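Local coordinates for protein peptidyl-prolyl cis-trans isomerase (Hirschia baltica, PDB 5EX2) that probably catalyses the cis-trans isomerisation of peptide bonds preceding proline, as a periplasmic cyclophilin that helps proteins fold, at residues M149-T161 with G167-R179. Sequence-based numbering, arbitrary orientation.
Sequences MPHCAGVVSMART and GKDQFFLMRDESR
In the conformer described here, Phe-172 has CG between its backbone N and carbonyl carbon (chi1 52°), which lays its ring against Ser-157 on the facing strand. Ser-157 CB sits over one face of that ring, 3.4 Å from Phe-172 CZ, in a CH-pi contact. Ser-157 OG is anti to its own backbone N (chi1 -172°) and shares a 2.9 Å hydrogen bond with His-151 NE2. This bond helps to hold the imidazole, whose CD2 lies 4.0 Å from Met-174 SD. The sulfur approaches the imidazole at its edge. The Phe-172 and His-151 rings meet rim to rim.

Strands 155-158 and 171-174 form an antiparallel pair. Ser-157 and Phe-172 exchange two backbone hydrogen bonds. On the other face of the sheet, Val-156 CG2 packs 3.8 Å from Leu-173 CD2. Met-158 bends at chi2 and brings CE 3.3 Å from Lys-168 O. A water bridges Ala-159 O, Lys-168 N and Gln-170 O.

Beyond the strands, Ser-178 N bonds His-151 O at 2.9 Å. Arg-179 NE lies 3.5 Å from Pro-150 CB, and Arg-179 NH1 forms a salt bridge with Glu-177 OE2. Asp-182, Asp-252 and Glu-130 also pair with this guanidinium. With an alanine in place of Arg-179, these four carboxylates would probably lose their shared positive partner, and Pro-150 CB its contact with the guanidinium.

The pair belongs to the eight-stranded cyclophilin barrel. Strand 187-191 flanks 155-158, and strand 73-76 flanks 171-174. Phe-171 and Leu-173 touch Phe-65 of strand 63-69, while a disulfide ties Cys-152 to Cys-254, beyond helix 238-247.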
loop_
_atom_site.group_PDB
_atom_site.type_symbol
_atom_site.label_atom_id
_atom_site.label_comp_id
_atom_site.label_asym_id
_atom_site.label_seq_id
_atom_site.Cartn_x
_atom_site.Cartn_y
_atom_site.Cartn_z
ATOM N N MET A 149 0.530 -8.501 -4.152
ATOM C CA MET A 149 1.169 -7.210 -4.168
ATOM C C MET A 149 2.512 -7.353 -3.488
ATOM O O MET A 149 2.571 -7.487 -2.257
ATOM C CB MET A 149 0.316 -6.160 -3.463
ATOM C CG MET A 149 1.007 -4.819 -3.356
ATOM S SD MET A 149 -0.141 -3.452 -3.100
ATOM C CE MET A 149 -0.807 -3.826 -1.491
ATOM N N PRO A 150 3.591 -7.331 -4.273
ATOM C CA PRO A 150 4.906 -7.557 -3.671
ATOM C C PRO A 150 5.319 -6.434 -2.752
ATOM O O PRO A 150 4.825 -5.319 -2.879
ATOM C CB PRO A 150 5.830 -7.631 -4.882
ATOM C CG PRO A 150 5.154 -6.828 -5.914
ATOM C CD PRO A 150 3.693 -7.117 -5.726
ATOM N N HIS A 151 6.220 -6.746 -1.831
ATOM C CA HIS A 151 6.596 -5.813 -0.798
ATOM C C HIS A 151 7.685 -4.854 -1.292
ATOM O O HIS A 151 8.817 -4.847 -0.818
ATOM C CB HIS A 151 7.003 -6.601 0.444
ATOM C CG HIS A 151 5.834 -7.244 1.133
ATOM N ND1 HIS A 151 5.197 -8.361 0.651
ATOM C CD2 HIS A 151 5.179 -6.893 2.262
ATOM C CE1 HIS A 151 4.195 -8.673 1.462
ATOM N NE2 HIS A 151 4.162 -7.795 2.445
ATOM N N CYS A 152 7.322 -4.033 -2.269
ATOM C CA CYS A 152 8.148 -2.929 -2.714
ATOM C C CYS A 152 8.168 -1.868 -1.625
ATOM O O CYS A 152 7.259 -1.812 -0.816
ATOM C CB CYS A 152 7.598 -2.282 -4.002
ATOM S SG CYS A 152 7.385 -3.327 -5.400
ATOM N N ALA A 153 9.171 -0.994 -1.644
ATOM C CA ALA A 153 9.146 0.213 -0.826
ATOM C C ALA A 153 7.842 0.927 -1.089
ATOM O O ALA A 153 7.431 1.061 -2.247
ATOM C CB ALA A 153 10.327 1.094 -1.139
ATOM N N GLY A 154 7.182 1.377 -0.028
ATOM C CA GLY A 154 5.908 2.039 -0.167
ATOM C C GLY A 154 4.695 1.193 0.171
ATOM O O GLY A 154 3.656 1.715 0.548
ATOM N N VAL A 155 4.823 -0.115 0.042
ATOM C CA VAL A 155 3.730 -1.010 0.356
ATOM C C VAL A 155 3.550 -1.053 1.858
ATOM O O VAL A 155 4.482 -0.821 2.616
ATOM C CB VAL A 155 3.997 -2.403 -0.283
ATOM C CG1 VAL A 155 3.057 -3.498 0.245
ATOM C CG2 VAL A 155 3.853 -2.262 -1.798
ATOM N N VAL A 156 2.326 -1.320 2.263
ATOM C CA VAL A 156 1.961 -1.452 3.663
ATOM C C VAL A 156 1.376 -2.844 3.863
ATOM O O VAL A 156 0.577 -3.305 3.048
ATOM C CB VAL A 156 0.957 -0.338 4.070
ATOM C CG1 VAL A 156 0.596 -0.421 5.526
ATOM C CG2 VAL A 156 1.536 1.036 3.754
ATOM N N SER A 157 1.773 -3.519 4.934
ATOM C CA SER A 157 1.443 -4.921 5.114
ATOM C C SER A 157 1.149 -5.230 6.571
ATOM O O SER A 157 1.245 -4.361 7.414
ATOM C CB SER A 157 2.588 -5.761 4.574
ATOM O OG SER A 157 2.253 -7.122 4.551
ATOM N N MET A 158 0.719 -6.450 6.835
ATOM C CA MET A 158 0.263 -6.833 8.153
ATOM C C MET A 158 1.283 -7.689 8.878
ATOM O O MET A 158 1.726 -8.695 8.360
ATOM C CB MET A 158 -1.054 -7.594 8.051
ATOM C CG MET A 158 -1.937 -7.391 9.244
ATOM S SD MET A 158 -2.668 -5.748 9.212
ATOM C CE MET A 158 -3.336 -5.659 10.864
ATOM N N ALA A 159 1.655 -7.282 10.080
ATOM C CA ALA A 159 2.542 -8.083 10.888
ATOM C C ALA A 159 1.831 -9.338 11.342
ATOM O O ALA A 159 0.612 -9.368 11.471
ATOM C CB ALA A 159 3.014 -7.308 12.089
ATOM N N ARG A 160 2.606 -10.380 11.587
ATOM C CA ARG A 160 2.063 -11.614 12.112
ATOM C C ARG A 160 3.179 -12.430 12.739
ATOM O O ARG A 160 4.359 -12.161 12.509
ATOM C CB ARG A 160 1.363 -12.418 11.022
ATOM C CG ARG A 160 2.254 -12.884 9.897
ATOM C CD ARG A 160 1.489 -13.897 9.089
ATOM N NE ARG A 160 2.265 -14.540 8.032
ATOM C CZ ARG A 160 2.852 -15.733 8.144
ATOM N NH1 ARG A 160 2.809 -16.414 9.284
ATOM N NH2 ARG A 160 3.506 -16.241 7.114
ATOM N N THR A 161 2.777 -13.403 13.546
ATOM C CA THR A 161 3.682 -14.400 14.113
ATOM C C THR A 161 3.878 -15.551 13.129
ATOM O O THR A 161 3.505 -15.441 11.967
ATOM C CB THR A 161 3.141 -14.959 15.439
ATOM O OG1 THR A 161 1.962 -15.737 15.187
ATOM C CG2 THR A 161 2.813 -13.836 16.407
ATOM N N GLY A 167 -2.516 -12.083 12.088
ATOM C CA GLY A 167 -2.579 -10.657 11.816
ATOM C C GLY A 167 -3.768 -10.066 12.538
ATOM O O GLY A 167 -4.812 -10.702 12.643
ATOM N N LYS A 168 -3.611 -8.863 13.083
ATOM C CA LYS A 168 -4.681 -8.267 13.881
ATOM C C LYS A 168 -4.651 -6.757 13.822
ATOM O O LYS A 168 -5.544 -6.146 13.239
ATOM C CB LYS A 168 -4.592 -8.734 15.334
ATOM C CG LYS A 168 -5.750 -8.231 16.185
ATOM C CD LYS A 168 -5.758 -8.850 17.571
ATOM C CE LYS A 168 -4.607 -8.363 18.421
ATOM N NZ LYS A 168 -4.584 -9.095 19.722
ATOM N N ASP A 169 -3.636 -6.157 14.440
ATOM C CA ASP A 169 -3.508 -4.695 14.485
ATOM C C ASP A 169 -2.160 -4.195 13.981
ATOM O O ASP A 169 -2.078 -3.197 13.286
ATOM C CB ASP A 169 -3.754 -4.175 15.907
ATOM C CG ASP A 169 -2.959 -4.904 16.972
ATOM O OD1 ASP A 169 -2.265 -5.909 16.694
ATOM O OD2 ASP A 169 -3.055 -4.451 18.129
ATOM N N GLN A 170 -1.091 -4.908 14.303
ATOM C CA GLN A 170 0.238 -4.453 13.928
ATOM C C GLN A 170 0.431 -4.501 12.435
ATOM O O GLN A 170 0.034 -5.466 11.778
ATOM C CB GLN A 170 1.313 -5.287 14.617
ATOM C CG GLN A 170 1.294 -5.126 16.114
ATOM C CD GLN A 170 2.416 -5.845 16.797
ATOM O OE1 GLN A 170 3.582 -5.653 16.463
ATOM N NE2 GLN A 170 2.075 -6.678 17.770
ATOM N N PHE A 171 1.071 -3.464 11.909
ATOM C CA PHE A 171 1.279 -3.294 10.480
ATOM C C PHE A 171 2.722 -2.907 10.234
ATOM O O PHE A 171 3.432 -2.503 11.162
ATOM C CB PHE A 171 0.372 -2.201 9.929
ATOM C CG PHE A 171 0.618 -0.885 10.573
ATOM C CD1 PHE A 171 -0.054 -0.523 11.719
ATOM C CD2 PHE A 171 1.584 -0.037 10.065
ATOM C CE1 PHE A 171 0.222 0.683 12.345
ATOM C CE2 PHE A 171 1.866 1.162 10.679
ATOM C CZ PHE A 171 1.185 1.523 11.826
ATOM N N PHE A 172 3.210 -3.059 9.021
ATOM C CA PHE A 172 4.496 -2.468 8.741
ATOM C C PHE A 172 4.489 -1.701 7.435
ATOM O O PHE A 172 3.802 -2.032 6.454
ATOM C CB PHE A 172 5.622 -3.488 8.810
ATOM C CG PHE A 172 5.417 -4.698 7.996
ATOM C CD1 PHE A 172 4.648 -5.744 8.469
ATOM C CD2 PHE A 172 6.051 -4.828 6.782
ATOM C CE1 PHE A 172 4.496 -6.889 7.731
ATOM C CE2 PHE A 172 5.903 -5.970 6.040
ATOM C CZ PHE A 172 5.120 -7.004 6.512
ATOM N N LEU A 173 5.279 -0.644 7.486
ATOM C CA LEU A 173 5.498 0.279 6.378
ATOM C C LEU A 173 6.785 -0.108 5.685
ATOM O O LEU A 173 7.856 -0.095 6.307
ATOM C CB LEU A 173 5.601 1.716 6.881
ATOM C CG LEU A 173 4.464 2.190 7.778
ATOM C CD1 LEU A 173 4.749 3.617 8.239
ATOM C CD2 LEU A 173 3.114 2.132 7.069
ATOM N N MET A 174 6.710 -0.505 4.422
ATOM C CA MET A 174 7.903 -0.960 3.723
ATOM C C MET A 174 8.819 0.189 3.357
ATOM O O MET A 174 8.432 1.104 2.646
ATOM C CB MET A 174 7.546 -1.740 2.459
ATOM C CG MET A 174 6.751 -3.000 2.688
ATOM S SD MET A 174 7.500 -4.113 3.882
ATOM C CE MET A 174 9.156 -4.241 3.249
ATOM N N ARG A 175 10.032 0.144 3.867
ATOM C CA ARG A 175 11.034 1.172 3.606
ATOM C C ARG A 175 11.915 0.821 2.419
ATOM O O ARG A 175 12.511 1.703 1.809
ATOM C CB ARG A 175 11.905 1.400 4.839
ATOM C CG ARG A 175 11.155 2.049 5.981
ATOM C CD ARG A 175 11.849 1.938 7.315
ATOM N NE ARG A 175 13.204 2.478 7.431
ATOM C CZ ARG A 175 13.593 3.358 8.364
ATOM N NH1 ARG A 175 12.713 3.956 9.173
ATOM N NH2 ARG A 175 14.875 3.692 8.448
ATOM N N ASP A 176 11.997 -0.465 2.083
ATOM C CA ASP A 176 12.840 -0.947 0.988
ATOM C C ASP A 176 12.274 -2.263 0.487
ATOM O O ASP A 176 11.572 -2.982 1.215
ATOM C CB ASP A 176 14.292 -1.116 1.440
ATOM C CG ASP A 176 15.225 -1.431 0.285
ATOM O OD1 ASP A 176 15.444 -0.539 -0.557
ATOM O OD2 ASP A 176 15.744 -2.569 0.216
ATOM N N GLU A 177 12.562 -2.565 -0.770
ATOM C CA GLU A 177 12.105 -3.791 -1.401
ATOM C C GLU A 177 12.477 -5.001 -0.564
ATOM O O GLU A 177 13.639 -5.198 -0.218
ATOM C CB GLU A 177 12.704 -3.916 -2.800
ATOM C CG GLU A 177 12.416 -5.267 -3.490
ATOM C CD GLU A 177 13.083 -5.400 -4.851
ATOM O OE1 GLU A 177 14.001 -4.607 -5.139
ATOM O OE2 GLU A 177 12.700 -6.307 -5.633
ATOM N N SER A 178 11.472 -5.819 -0.265
ATOM C CA SER A 178 11.657 -6.981 0.603
ATOM C C SER A 178 10.899 -8.194 0.079
ATOM O O SER A 178 9.867 -8.575 0.633
ATOM C CB SER A 178 11.203 -6.644 2.014
ATOM O OG SER A 178 11.929 -5.535 2.513
ATOM N N ARG A 179 11.402 -8.788 -0.995
ATOM C CA ARG A 179 10.624 -9.771 -1.741
ATOM C C ARG A 179 10.509 -11.092 -1.010
ATOM O O ARG A 179 9.653 -11.910 -1.353
ATOM C CB ARG A 179 11.217 -9.987 -3.135
ATOM C CG ARG A 179 11.364 -8.708 -3.940
ATOM C CD ARG A 179 10.034 -7.963 -4.148
ATOM N NE ARG A 179 9.215 -8.622 -5.158
ATOM C CZ ARG A 179 9.411 -8.505 -6.465
ATOM N NH1 ARG A 179 10.394 -7.741 -6.929
ATOM N NH2 ARG A 179 8.621 -9.145 -7.319
HETATM O O HOH W 1 -0.908 -7.738 13.048
#